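Local coordinates for protein paenibacillus xanthan lyase (Paenibacillus, PDB 6F2P) that catalyses the eliminative cleavage of mannosyl-glucuronosyl linkages in the side chains of xanthan, as a polysaccharide lyase of family 8, at residues Lys403-Gly408 and Asn443-Ala448; Ala448-Asp453 and His474-Ser479; Thr439-Thr444 and Lys478-Lys483; Val218-Tyr223 and Asn393-Asn398. All coordinates share one frame; numbering follows the deposited sequence.

Interaction 1 of 4, residues Lys403-Gly408 and Asn443-Ala448; sequences KGWHTG and NTTQTA
The indole of W405 overlaps the side chain of T445, whose CB stands 3.7 Å from the centroid of the five-membered ring, only 13° off the ring normal. T445 CG2 lies over the same face nearer the rim, 3.6 Å from W405 CE2, while K403 CA backs the opposite face. Beyond its segment, W405 also stacks on the ring of Y433. The next residue, H406, crosses T444 at about a right angle and donates from NE2 to T444 O over 2.9 Å, reaching the carbonyl from above its plane. H406 ND1 is taken by D409, so both ring nitrogens are engaged.

These contacts join two loops of the super-sandwich domain: 403-408, which contains a type I turn from G404 to T407, and the loop that follows strand 439-441. In the turn, T407 N and OG1 both donate to G404 O. Q446 reaches alongside with an extended chain, CG anti to its own N (chi1 176°), which carries NE2 to W405 O for a weak bond of 2.9 Å. D409 OD1 is a second acceptor for that amide nitrogen, and Q446 OE1 takes the backbone N-H of V476.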
loop_
_atom_site.group_PDB
_atom_site.type_symbol
_atom_site.label_atom_id
_atom_site.label_comp_id
_atom_site.label_asym_id
_atom_site.label_seq_id
_atom_site.Cartn_x
_atom_site.Cartn_y
_atom_site.Cartn_z
ATOM N N LYS A 403 12.258 -13.775 -18.328
ATOM C CA LYS A 403 13.406 -13.171 -17.648
ATOM C C LYS A 403 13.013 -12.064 -16.653
ATOM O O LYS A 403 13.806 -11.176 -16.355
ATOM C CB LYS A 403 14.392 -12.621 -18.678
ATOM C CG LYS A 403 15.096 -13.683 -19.504
ATOM C CD LYS A 403 15.436 -13.158 -20.883
ATOM C CE LYS A 403 16.795 -12.501 -20.944
ATOM N NZ LYS A 403 17.115 -11.991 -22.316
ATOM N N GLY A 404 11.796 -12.122 -16.133
ATOM C CA GLY A 404 11.305 -11.064 -15.271
ATOM C C GLY A 404 11.701 -11.226 -13.815
ATOM O O GLY A 404 11.166 -10.531 -12.947
ATOM N N TRP A 405 12.650 -12.127 -13.563
ATOM C CA TRP A 405 13.069 -12.538 -12.213
ATOM C C TRP A 405 13.124 -11.432 -11.159
ATOM O O TRP A 405 12.636 -11.608 -10.046
ATOM C CB TRP A 405 14.442 -13.223 -12.278
ATOM C CG TRP A 405 14.539 -14.304 -13.325
ATOM C CD1 TRP A 405 13.818 -15.467 -13.380
ATOM C CD2 TRP A 405 15.408 -14.317 -14.467
ATOM N NE1 TRP A 405 14.186 -16.198 -14.489
ATOM C CE2 TRP A 405 15.163 -15.515 -15.166
ATOM C CE3 TRP A 405 16.373 -13.432 -14.963
ATOM C CZ2 TRP A 405 15.851 -15.849 -16.324
ATOM C CZ3 TRP A 405 17.051 -13.766 -16.113
ATOM C CH2 TRP A 405 16.789 -14.960 -16.782
ATOM N N HIS A 406 13.716 -10.297 -11.516
ATOM C CA HIS A 406 13.984 -9.249 -10.546
ATOM C C HIS A 406 13.169 -7.973 -10.775
ATOM O O HIS A 406 13.467 -6.934 -10.191
ATOM C CB HIS A 406 15.483 -8.927 -10.534
ATOM C CG HIS A 406 16.352 -10.131 -10.340
ATOM N ND1 HIS A 406 16.335 -10.882 -9.184
ATOM C CD2 HIS A 406 17.250 -10.723 -11.162
ATOM C CE1 HIS A 406 17.195 -11.880 -9.298
ATOM N NE2 HIS A 406 17.762 -11.808 -10.489
ATOM N N THR A 407 12.133 -8.051 -11.608
ATOM C CA THR A 407 11.347 -6.863 -11.944
ATOM C C THR A 407 10.551 -6.280 -10.763
ATOM O O THR A 407 10.015 -5.175 -10.860
ATOM C CB THR A 407 10.398 -7.104 -13.151
ATOM O OG1 THR A 407 9.574 -8.252 -12.908
ATOM C CG2 THR A 407 11.190 -7.314 -14.429
ATOM N N GLY A 408 10.479 -7.023 -9.659
ATOM C CA GLY A 408 9.803 -6.561 -8.456
ATOM C C GLY A 408 10.737 -6.433 -7.255
ATOM O O GLY A 408 10.289 -6.260 -6.122
ATOM N N ASN A 443 23.840 -12.740 -10.965
ATOM C CA ASN A 443 23.546 -13.675 -12.050
ATOM C C ASN A 443 22.698 -14.864 -11.605
ATOM O O ASN A 443 23.039 -16.018 -11.853
ATOM C CB ASN A 443 24.843 -14.150 -12.698
ATOM C CG ASN A 443 24.613 -14.852 -14.025
ATOM O OD1 ASN A 443 24.344 -14.208 -15.042
ATOM N ND2 ASN A 443 24.734 -16.174 -14.024
ATOM N N THR A 444 21.595 -14.577 -10.933
ATOM C CA THR A 444 20.724 -15.625 -10.427
ATOM C C THR A 444 19.300 -15.388 -10.891
ATOM O O THR A 444 18.972 -14.323 -11.417
ATOM C CB THR A 444 20.744 -15.691 -8.886
ATOM O OG1 THR A 444 20.233 -14.466 -8.338
ATOM C CG2 THR A 444 22.160 -15.919 -8.387
ATOM N N THR A 445 18.458 -16.395 -10.705
ATOM C CA THR A 445 17.059 -16.277 -11.081
ATOM C C THR A 445 16.211 -16.299 -9.823
ATOM O O THR A 445 16.728 -16.463 -8.715
ATOM C CB THR A 445 16.613 -17.421 -12.014
ATOM O OG1 THR A 445 16.694 -18.673 -11.316
ATOM C CG2 THR A 445 17.479 -17.463 -13.272
ATOM N N GLN A 446 14.905 -16.138 -9.993
ATOM C CA GLN A 446 14.003 -16.188 -8.863
ATOM C C GLN A 446 12.689 -16.786 -9.309
ATOM O O GLN A 446 12.146 -16.413 -10.352
ATOM C CB GLN A 446 13.783 -14.786 -8.259
ATOM C CG GLN A 446 12.772 -14.775 -7.117
ATOM C CD GLN A 446 12.512 -13.394 -6.526
ATOM O OE1 GLN A 446 11.999 -13.277 -5.409
ATOM N NE2 GLN A 446 12.857 -12.345 -7.270
ATOM N N THR A 447 12.198 -17.723 -8.508
ATOM C CA THR A 447 10.908 -18.356 -8.726
ATOM C C THR A 447 9.809 -17.327 -9.012
ATOM O O THR A 447 9.634 -16.360 -8.263
ATOM C CB THR A 447 10.533 -19.193 -7.499
ATOM O OG1 THR A 447 11.539 -20.194 -7.305
ATOM C CG2 THR A 447 9.172 -19.852 -7.671
ATOM N N ALA A 448 9.085 -17.543 -10.105
ATOM C CA ALA A 448 8.021 -16.648 -10.522
ATOM C C ALA A 448 6.739 -16.827 -9.714
ATOM O O ALA A 448 6.570 -17.808 -8.993
ATOM C CB ALA A 448 7.723 -16.855 -11.984
#

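Interaction 2 of 4, residues Ala448-Asp453 and His474-Ser479; sequences ANSRSD and HTVGKS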
loop_
_atom_site.group_PDB
_atom_site.type_symbol
_atom_site.label_atom_id
_atom_site.label_comp_id
_atom_site.label_asym_id
_atom_site.label_seq_id
_atom_site.Cartn_x
_atom_site.Cartn_y
_atom_site.Cartn_z
ATOM N N ALA A 448 9.085 -17.543 -10.105
ATOM C CA ALA A 448 8.021 -16.648 -10.522
ATOM C C ALA A 448 6.739 -16.827 -9.714
ATOM O O ALA A 448 6.570 -17.808 -8.993
ATOM C CB ALA A 448 7.723 -16.855 -11.984
ATOM N N ASN A 449 5.840 -15.863 -9.856
ATOM C CA ASN A 449 4.494 -15.963 -9.317
ATOM C C ASN A 449 4.449 -16.206 -7.815
ATOM O O ASN A 449 3.606 -16.963 -7.334
ATOM C CB ASN A 449 3.709 -17.058 -10.041
ATOM C CG ASN A 449 3.934 -17.044 -11.542
ATOM O OD1 ASN A 449 3.942 -15.989 -12.170
ATOM N ND2 ASN A 449 4.123 -18.224 -12.120
ATOM N N SER A 450 5.351 -15.555 -7.085
ATOM C CA SER A 450 5.497 -15.799 -5.655
ATOM C C SER A 450 5.501 -14.522 -4.828
ATOM O O SER A 450 6.011 -13.490 -5.266
ATOM C CB SER A 450 6.808 -16.532 -5.401
ATOM O OG SER A 450 6.919 -17.673 -6.228
ATOM N N ARG A 451 4.956 -14.603 -3.618
ATOM C CA ARG A 451 5.005 -13.482 -2.687
ATOM C C ARG A 451 6.081 -13.760 -1.645
ATOM O O ARG A 451 6.411 -14.920 -1.385
ATOM C CB ARG A 451 3.645 -13.279 -2.023
ATOM C CG ARG A 451 2.522 -13.311 -3.029
ATOM C CD ARG A 451 1.191 -12.830 -2.480
ATOM N NE ARG A 451 0.643 -13.669 -1.416
ATOM C CZ ARG A 451 0.276 -14.940 -1.559
ATOM N NH1 ARG A 451 0.415 -15.555 -2.726
ATOM N NH2 ARG A 451 -0.220 -15.603 -0.522
ATOM N N SER A 452 6.642 -12.700 -1.066
ATOM C CA SER A 452 7.690 -12.848 -0.056
ATOM C C SER A 452 7.049 -13.218 1.268
ATOM O O SER A 452 5.820 -13.265 1.386
ATOM C CB SER A 452 8.500 -11.556 0.110
ATOM O OG SER A 452 7.779 -10.562 0.831
ATOM N N ASP A 453 7.877 -13.485 2.267
ATOM C CA ASP A 453 7.364 -13.685 3.613
ATOM C C ASP A 453 7.485 -12.382 4.423
ATOM O O ASP A 453 7.436 -12.398 5.660
ATOM C CB ASP A 453 8.088 -14.848 4.296
ATOM C CG ASP A 453 9.583 -14.605 4.448
ATOM O OD1 ASP A 453 10.123 -13.657 3.833
ATOM O OD2 ASP A 453 10.225 -15.372 5.189
ATOM N N HIS A 474 13.025 -9.972 0.604
ATOM C CA HIS A 474 13.488 -11.323 0.876
ATOM C C HIS A 474 13.249 -12.162 -0.365
ATOM O O HIS A 474 12.143 -12.664 -0.572
ATOM C CB HIS A 474 12.755 -11.948 2.052
ATOM C CG HIS A 474 13.248 -13.324 2.385
ATOM N ND1 HIS A 474 12.517 -14.213 3.147
ATOM C CD2 HIS A 474 14.394 -13.960 2.056
ATOM C CE1 HIS A 474 13.198 -15.340 3.270
ATOM N NE2 HIS A 474 14.339 -15.216 2.616
ATOM N N THR A 475 14.283 -12.281 -1.193
ATOM C CA THR A 475 14.220 -13.035 -2.439
ATOM C C THR A 475 13.635 -14.420 -2.201
ATOM O O THR A 475 14.055 -15.119 -1.276
ATOM C CB THR A 475 15.625 -13.174 -3.057
ATOM O OG1 THR A 475 16.275 -11.895 -3.056
ATOM C CG2 THR A 475 15.532 -13.683 -4.488
ATOM N N VAL A 476 12.654 -14.821 -3.006
ATOM C CA VAL A 476 12.040 -16.126 -2.766
ATOM C C VAL A 476 12.987 -17.234 -3.212
ATOM O O VAL A 476 13.652 -17.119 -4.244
ATOM C CB VAL A 476 10.617 -16.273 -3.373
ATOM C CG1 VAL A 476 9.900 -14.934 -3.398
ATOM C CG2 VAL A 476 10.672 -16.852 -4.745
ATOM N N GLY A 477 13.085 -18.286 -2.406
ATOM C CA GLY A 477 14.025 -19.359 -2.687
ATOM C C GLY A 477 15.465 -19.022 -2.322
ATOM O O GLY A 477 16.374 -19.826 -2.533
ATOM N N LYS A 478 15.679 -17.833 -1.770
ATOM C CA LYS A 478 17.011 -17.430 -1.351
ATOM C C LYS A 478 17.014 -16.994 0.109
ATOM O O LYS A 478 15.955 -16.780 0.705
ATOM C CB LYS A 478 17.530 -16.305 -2.242
ATOM C CG LYS A 478 17.468 -16.606 -3.747
ATOM C CD LYS A 478 18.295 -17.806 -4.132
ATOM C CE LYS A 478 18.470 -17.876 -5.654
ATOM N NZ LYS A 478 19.126 -19.155 -6.100
ATOM N N SER A 479 18.198 -16.882 0.699
ATOM C CA SER A 479 18.280 -16.372 2.060
ATOM C C SER A 479 18.333 -14.852 2.002
ATOM O O SER A 479 17.975 -14.173 2.971
ATOM C CB SER A 479 19.510 -16.910 2.784
ATOM O OG SER A 479 20.703 -16.424 2.190
HETATM O O HOH W 1 10.331 -14.351 0.926
#
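A loop-to-loop contact near the surface of the super-sandwich domain packs the irregular loop segment 448-453, which leads toward strand 457-462, against the connection between strands 466-474 and 481-488. That connection bends through a type II turn from T475 to K478, with G477 at positive phi. At one end the contact is apolar: V476 CG2 touches S450 CB at 3.9 Å and its CG1 lies near R451 O, while S450 OG turns back to A448 O. At the other end H474 donates from ND1 to D453 OD1, 2.6 Å away and nearly straight at 167°. The oxygen sits at the ring edge, in the plane of the imidazole, and is met on its syn side, 30° out of the carboxylate plane. CG of H474 is anti to the backbone N (chi1 -178°), which swings the ring across to D453 and leaves NE2 a weak bond of 3.0 Å to K478 O. Close by, a water accepts from D453 N and donates to H474 O, linking the two backbones. A leucine in place of H474 would probably leave the D453 carboxylate without its imidazole mate and the turn without its link to K478 O. Since both ring nitrogens face acceptors, one of them a carboxylate, the histidine may well be biased toward its protonated, positively charged form.

Interaction 3 of 4, residues Thr439-Thr444 and Lys478-Lys483; sequences TVLQNT and KSLTAK
L480 and L441 carry this buried contact, with the aliphatic chain of K478 completing it. L480 has CG anti to its backbone N (chi1 177°), which directs CD2 onto the backbone of the facing strand, 3.7 Å from L441 N and equally near V440 C. The two leucine side chains slide past each other in opposite directions, L441 CG lying 4.0 Å from L480 CD2. L441 then turns its other flank to K478: the methyl CD1 sits against a run of methylenes from CB to CE, nearest to K478 CD at 3.6 Å. A bend at chi2 (-61°) carries the lysine methylenes obliquely past this methyl. Further along, T439 CG2 approaches A482 CB at 4.4 Å, while T439 OG1 is engaged by K484 and T510. An alanine at the position of L441 would probably open a gap beside L480 CD2 and leave the K478 methylenes without their apolar support. T444 OG1 donates to L441 O over 2.7 Å, securing the bend after the strand. No hydrogen bond joins the segments; the touching parts, 439-441 and 478-482, run 151° apart and meet through side chains and a methyl resting on the facing backbone, as expected of facing sandwich layers. Strand 439-441 edges a five-stranded antiparallel sheet beside strand 508-516, whose T508 touches both leucines; strand 481-488 belongs to the nine-stranded sheet, between strands 466-474 and 493-501.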
loop_
_atom_site.group_PDB
_atom_site.type_symbol
_atom_site.label_atom_id
_atom_site.label_comp_id
_atom_site.label_asym_id
_atom_site.label_seq_id
_atom_site.Cartn_x
_atom_site.Cartn_y
_atom_site.Cartn_z
ATOM N N THR A 439 18.287 -5.040 -5.389
ATOM C CA THR A 439 19.360 -5.728 -4.683
ATOM C C THR A 439 19.228 -7.218 -4.955
ATOM O O THR A 439 18.204 -7.801 -4.627
ATOM C CB THR A 439 19.273 -5.493 -3.168
ATOM O OG1 THR A 439 19.521 -4.111 -2.892
ATOM C CG2 THR A 439 20.281 -6.347 -2.429
ATOM N N VAL A 440 20.252 -7.833 -5.547
ATOM C CA VAL A 440 20.162 -9.237 -5.980
ATOM C C VAL A 440 21.412 -10.090 -5.717
ATOM O O VAL A 440 22.504 -9.562 -5.461
ATOM C CB VAL A 440 19.899 -9.336 -7.498
ATOM C CG1 VAL A 440 18.570 -8.695 -7.876
ATOM C CG2 VAL A 440 21.055 -8.709 -8.269
ATOM N N LEU A 441 21.242 -11.413 -5.790
ATOM C CA LEU A 441 22.375 -12.335 -5.860
ATOM C C LEU A 441 22.852 -12.338 -7.299
ATOM O O LEU A 441 22.043 -12.484 -8.218
ATOM C CB LEU A 441 21.959 -13.750 -5.483
ATOM C CG LEU A 441 21.475 -13.960 -4.055
ATOM C CD1 LEU A 441 20.978 -15.394 -3.881
ATOM C CD2 LEU A 441 22.585 -13.623 -3.050
ATOM N N GLN A 442 24.156 -12.174 -7.500
ATOM C CA GLN A 442 24.691 -11.961 -8.843
ATOM C C GLN A 442 24.387 -13.105 -9.803
ATOM O O GLN A 442 24.642 -14.278 -9.494
ATOM C CB GLN A 442 26.196 -11.719 -8.791
ATOM C CG GLN A 442 26.851 -11.723 -10.150
ATOM C CD GLN A 442 28.314 -11.348 -10.091
ATOM O OE1 GLN A 442 28.972 -11.547 -9.070
ATOM N NE2 GLN A 442 28.830 -10.788 -11.184
ATOM N N ASN A 443 23.840 -12.740 -10.965
ATOM C CA ASN A 443 23.546 -13.675 -12.050
ATOM C C ASN A 443 22.698 -14.864 -11.605
ATOM O O ASN A 443 23.039 -16.018 -11.853
ATOM C CB ASN A 443 24.843 -14.150 -12.698
ATOM C CG ASN A 443 24.613 -14.852 -14.025
ATOM O OD1 ASN A 443 24.344 -14.208 -15.042
ATOM N ND2 ASN A 443 24.734 -16.174 -14.024
ATOM N N THR A 444 21.595 -14.577 -10.933
ATOM C CA THR A 444 20.724 -15.625 -10.427
ATOM C C THR A 444 19.300 -15.388 -10.891
ATOM O O THR A 444 18.972 -14.323 -11.417
ATOM C CB THR A 444 20.744 -15.691 -8.886
ATOM O OG1 THR A 444 20.233 -14.466 -8.338
ATOM C CG2 THR A 444 22.160 -15.919 -8.387
ATOM N N LYS A 478 15.679 -17.833 -1.770
ATOM C CA LYS A 478 17.011 -17.430 -1.351
ATOM C C LYS A 478 17.014 -16.994 0.109
ATOM O O LYS A 478 15.955 -16.780 0.705
ATOM C CB LYS A 478 17.530 -16.305 -2.242
ATOM C CG LYS A 478 17.468 -16.606 -3.747
ATOM C CD LYS A 478 18.295 -17.806 -4.132
ATOM C CE LYS A 478 18.470 -17.876 -5.654
ATOM N NZ LYS A 478 19.126 -19.155 -6.100
ATOM N N SER A 479 18.198 -16.882 0.699
ATOM C CA SER A 479 18.280 -16.372 2.060
ATOM C C SER A 479 18.333 -14.852 2.002
ATOM O O SER A 479 17.975 -14.173 2.971
ATOM C CB SER A 479 19.510 -16.910 2.784
ATOM O OG SER A 479 20.703 -16.424 2.190
ATOM N N LEU A 480 18.779 -14.340 0.852
ATOM C CA LEU A 480 19.005 -12.914 0.652
ATOM C C LEU A 480 17.873 -12.087 1.212
ATOM O O LEU A 480 16.700 -12.372 0.972
ATOM C CB LEU A 480 19.204 -12.575 -0.833
ATOM C CG LEU A 480 19.385 -11.074 -1.100
ATOM C CD1 LEU A 480 20.571 -10.508 -0.320
ATOM C CD2 LEU A 480 19.530 -10.751 -2.581
ATOM N N THR A 481 18.234 -11.072 1.984
ATOM C CA THR A 481 17.253 -10.167 2.546
ATOM C C THR A 481 17.875 -8.782 2.670
ATOM O O THR A 481 19.097 -8.648 2.775
ATOM C CB THR A 481 16.755 -10.682 3.906
ATOM O OG1 THR A 481 15.543 -10.013 4.267
ATOM C CG2 THR A 481 17.817 -10.481 4.975
ATOM N N ALA A 482 17.045 -7.748 2.626
ATOM C CA ALA A 482 17.553 -6.385 2.689
ATOM C C ALA A 482 16.468 -5.384 3.050
ATOM O O ALA A 482 15.282 -5.627 2.815
ATOM C CB ALA A 482 18.175 -6.007 1.370
ATOM N N LYS A 483 16.885 -4.258 3.622
ATOM C CA LYS A 483 15.978 -3.139 3.851
ATOM C C LYS A 483 16.340 -1.968 2.939
ATOM O O LYS A 483 17.376 -1.308 3.102
ATOM C CB LYS A 483 15.948 -2.740 5.324
ATOM C CG LYS A 483 15.176 -3.727 6.169
ATOM C CD LYS A 483 15.618 -3.730 7.621
ATOM C CE LYS A 483 14.808 -4.744 8.414
ATOM N NZ LYS A 483 15.117 -4.723 9.867
#

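Interaction 4 of 4, residues Val218-Tyr223 and Asn393-Asn398; sequences VQHTYY and NYESIN
The tight bend H220-Y222, joining strands 217-219 and 223-224, faces the irregular segment 393-398, with the CA atoms of Y223 and Y394 7.2 Å apart. Q219 N to Y223 O, 3.1 Å, ties the base of the bend, and H220 takes a left-handed backbone conformation at its start. Y223 offers one ring face to E395, whose CB stands 4.2 Å from the ring centroid and 21° off the normal; Y222 CB lies over the opposite face. The glutamate chain is extended, with CG anti to the backbone N (chi1 -175°), and carries the carboxylate past the tyrosine to H220. There OE1 accepts from H220 ND1 at the edge of the imidazole, near its plane, the carboxylate being turned 63° from the ring; the modelled separation is implausibly short and its exact value doubtful. I397 CD1 reaches the same edge, 3.9 Å from H220 CE1. The ring of H220 also meets that of Y229. E395 OE2 is held by a salt bridge to R283 and a hydrogen bond from Y225. These two partners probably leave the carboxylate little freedom to turn, and the bond to H220, if real, would link the imidazole of the alpha-helical domain to the super-sandwich domain.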
loop_
_atom_site.group_PDB
_atom_site.type_symbol
_atom_site.label_atom_id
_atom_site.label_comp_id
_atom_site.label_asym_id
_atom_site.label_seq_id
_atom_site.Cartn_x
_atom_site.Cartn_y
_atom_site.Cartn_z
ATOM N N VAL A 218 -5.263 -4.653 -9.499
ATOM C CA VAL A 218 -4.687 -5.968 -9.289
ATOM C C VAL A 218 -5.457 -7.005 -10.085
ATOM O O VAL A 218 -6.681 -6.981 -10.123
ATOM C CB VAL A 218 -4.718 -6.349 -7.798
ATOM C CG1 VAL A 218 -4.406 -7.829 -7.598
ATOM C CG2 VAL A 218 -3.754 -5.479 -7.023
ATOM N N GLN A 219 -4.736 -7.915 -10.724
ATOM C CA GLN A 219 -5.364 -9.015 -11.436
ATOM C C GLN A 219 -4.514 -10.253 -11.188
ATOM O O GLN A 219 -3.357 -10.138 -10.774
ATOM C CB GLN A 219 -5.495 -8.693 -12.929
ATOM C CG GLN A 219 -6.320 -9.696 -13.723
ATOM C CD GLN A 219 -7.709 -9.940 -13.143
ATOM O OE1 GLN A 219 -7.980 -11.015 -12.609
ATOM N NE2 GLN A 219 -8.600 -8.954 -13.269
ATOM N N HIS A 220 -5.094 -11.426 -11.417
ATOM C CA HIS A 220 -4.469 -12.694 -11.043
ATOM C C HIS A 220 -4.132 -12.705 -9.563
ATOM O O HIS A 220 -3.123 -13.278 -9.138
ATOM C CB HIS A 220 -3.251 -13.004 -11.907
ATOM C CG HIS A 220 -3.603 -13.313 -13.327
ATOM N ND1 HIS A 220 -2.692 -13.824 -14.229
ATOM C CD2 HIS A 220 -4.767 -13.187 -14.003
ATOM C CE1 HIS A 220 -3.282 -13.995 -15.399
ATOM N NE2 HIS A 220 -4.544 -13.612 -15.289
ATOM N N THR A 221 -5.001 -12.035 -8.807
ATOM C CA THR A 221 -5.001 -12.029 -7.350
ATOM C C THR A 221 -3.879 -11.229 -6.677
ATOM O O THR A 221 -4.123 -10.576 -5.665
ATOM C CB THR A 221 -5.081 -13.461 -6.774
ATOM O OG1 THR A 221 -6.137 -14.171 -7.427
ATOM C CG2 THR A 221 -5.378 -13.419 -5.289
ATOM N N TYR A 222 -2.668 -11.262 -7.230
ATOM C CA TYR A 222 -1.513 -10.684 -6.532
ATOM C C TYR A 222 -0.591 -9.812 -7.383
ATOM O O TYR A 222 0.563 -9.605 -7.003
ATOM C CB TYR A 222 -0.652 -11.794 -5.910
ATOM C CG TYR A 222 -1.409 -12.803 -5.077
ATOM C CD1 TYR A 222 -1.974 -12.447 -3.859
ATOM C CD2 TYR A 222 -1.549 -14.118 -5.504
ATOM C CE1 TYR A 222 -2.666 -13.375 -3.086
ATOM C CE2 TYR A 222 -2.242 -15.052 -4.743
ATOM C CZ TYR A 222 -2.795 -14.677 -3.535
ATOM O OH TYR A 222 -3.484 -15.607 -2.779
ATOM N N TYR A 223 -1.060 -9.309 -8.522
ATOM C CA TYR A 223 -0.147 -8.607 -9.423
ATOM C C TYR A 223 -0.622 -7.221 -9.822
ATOM O O TYR A 223 -1.797 -7.012 -10.105
ATOM C CB TYR A 223 0.183 -9.459 -10.663
ATOM C CG TYR A 223 0.643 -10.839 -10.275
ATOM C CD1 TYR A 223 -0.277 -11.857 -10.086
ATOM C CD2 TYR A 223 1.983 -11.116 -10.038
ATOM C CE1 TYR A 223 0.114 -13.105 -9.693
ATOM C CE2 TYR A 223 2.391 -12.379 -9.646
ATOM C CZ TYR A 223 1.445 -13.369 -9.475
ATOM O OH TYR A 223 1.806 -14.635 -9.083
ATOM N N ASN A 393 6.145 -11.208 -6.845
ATOM C CA ASN A 393 7.359 -10.613 -7.391
ATOM C C ASN A 393 7.210 -10.235 -8.860
ATOM O O ASN A 393 7.394 -9.079 -9.230
ATOM C CB ASN A 393 8.596 -11.500 -7.150
ATOM C CG ASN A 393 8.346 -12.983 -7.442
ATOM O OD1 ASN A 393 7.357 -13.356 -8.078
ATOM N ND2 ASN A 393 9.263 -13.834 -6.976
ATOM N N TYR A 394 6.858 -11.210 -9.687
ATOM C CA TYR A 394 6.488 -10.946 -11.076
ATOM C C TYR A 394 5.661 -12.111 -11.578
ATOM O O TYR A 394 5.629 -13.179 -10.953
ATOM C CB TYR A 394 7.720 -10.797 -11.961
ATOM C CG TYR A 394 8.503 -12.082 -12.097
ATOM C CD1 TYR A 394 9.224 -12.592 -11.023
ATOM C CD2 TYR A 394 8.519 -12.791 -13.292
ATOM C CE1 TYR A 394 9.941 -13.767 -11.133
ATOM C CE2 TYR A 394 9.246 -13.974 -13.413
ATOM C CZ TYR A 394 9.955 -14.449 -12.326
ATOM O OH TYR A 394 10.674 -15.618 -12.419
ATOM N N GLU A 395 4.997 -11.920 -12.711
ATOM C CA GLU A 395 4.212 -12.996 -13.278
ATOM C C GLU A 395 4.866 -13.578 -14.514
ATOM O O GLU A 395 5.240 -12.857 -15.442
ATOM C CB GLU A 395 2.801 -12.545 -13.621
ATOM C CG GLU A 395 1.956 -13.702 -14.100
ATOM C CD GLU A 395 0.582 -13.290 -14.551
ATOM O OE1 GLU A 395 -0.393 -13.866 -14.028
ATOM O OE2 GLU A 395 0.478 -12.411 -15.434
ATOM N N SER A 396 5.006 -14.896 -14.520
ATOM C CA SER A 396 5.415 -15.593 -15.723
ATOM C C SER A 396 4.522 -16.809 -15.908
ATOM O O SER A 396 4.563 -17.758 -15.115
ATOM C CB SER A 396 6.879 -16.006 -15.637
ATOM O OG SER A 396 7.264 -16.683 -16.822
ATOM N N ILE A 397 3.680 -16.759 -16.934
ATOM C CA ILE A 397 2.901 -17.928 -17.336
ATOM C C ILE A 397 2.963 -18.069 -18.845
ATOM O O ILE A 397 3.303 -17.110 -19.544
ATOM C CB ILE A 397 1.439 -17.819 -16.910
ATOM C CG1 ILE A 397 0.802 -16.569 -17.516
ATOM C CG2 ILE A 397 1.335 -17.811 -15.400
ATOM C CD1 ILE A 397 -0.574 -16.276 -16.972
ATOM N N ASN A 398 2.641 -19.266 -19.336
ATOM C CA ASN A 398 2.636 -19.556 -20.771
ATOM C C ASN A 398 3.875 -19.079 -21.490
ATOM O O ASN A 398 3.774 -18.596 -22.617
ATOM C CB ASN A 398 1.421 -18.932 -21.467
ATOM C CG ASN A 398 0.147 -19.108 -20.681
ATOM O OD1 ASN A 398 -0.109 -20.179 -20.119
ATOM N ND2 ASN A 398 -0.658 -18.046 -20.616
#

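From the N terminus, 218-223 in the alpha-helical domain comes first and waits some 170 residues for 393-398, so interaction 4 joins that domain to the super-sandwich domain. The other three follow within the latter. Interaction 1 brings 403-408 to 443-448; interaction 3, from 439-444 to 478-483, begins on the stretch where interaction 1 ends, sharing N443 and T444. Interaction 2, from 448-453 to 474-479, starts at A448, where interaction 1 ends, and nests within the span of interaction 3, sharing K478 and S479. Segment 393-398 reaches both neighbours, through Y394 OH to Q446 O and N393 N to S450 O, while interactions 3 and 4 do not touch.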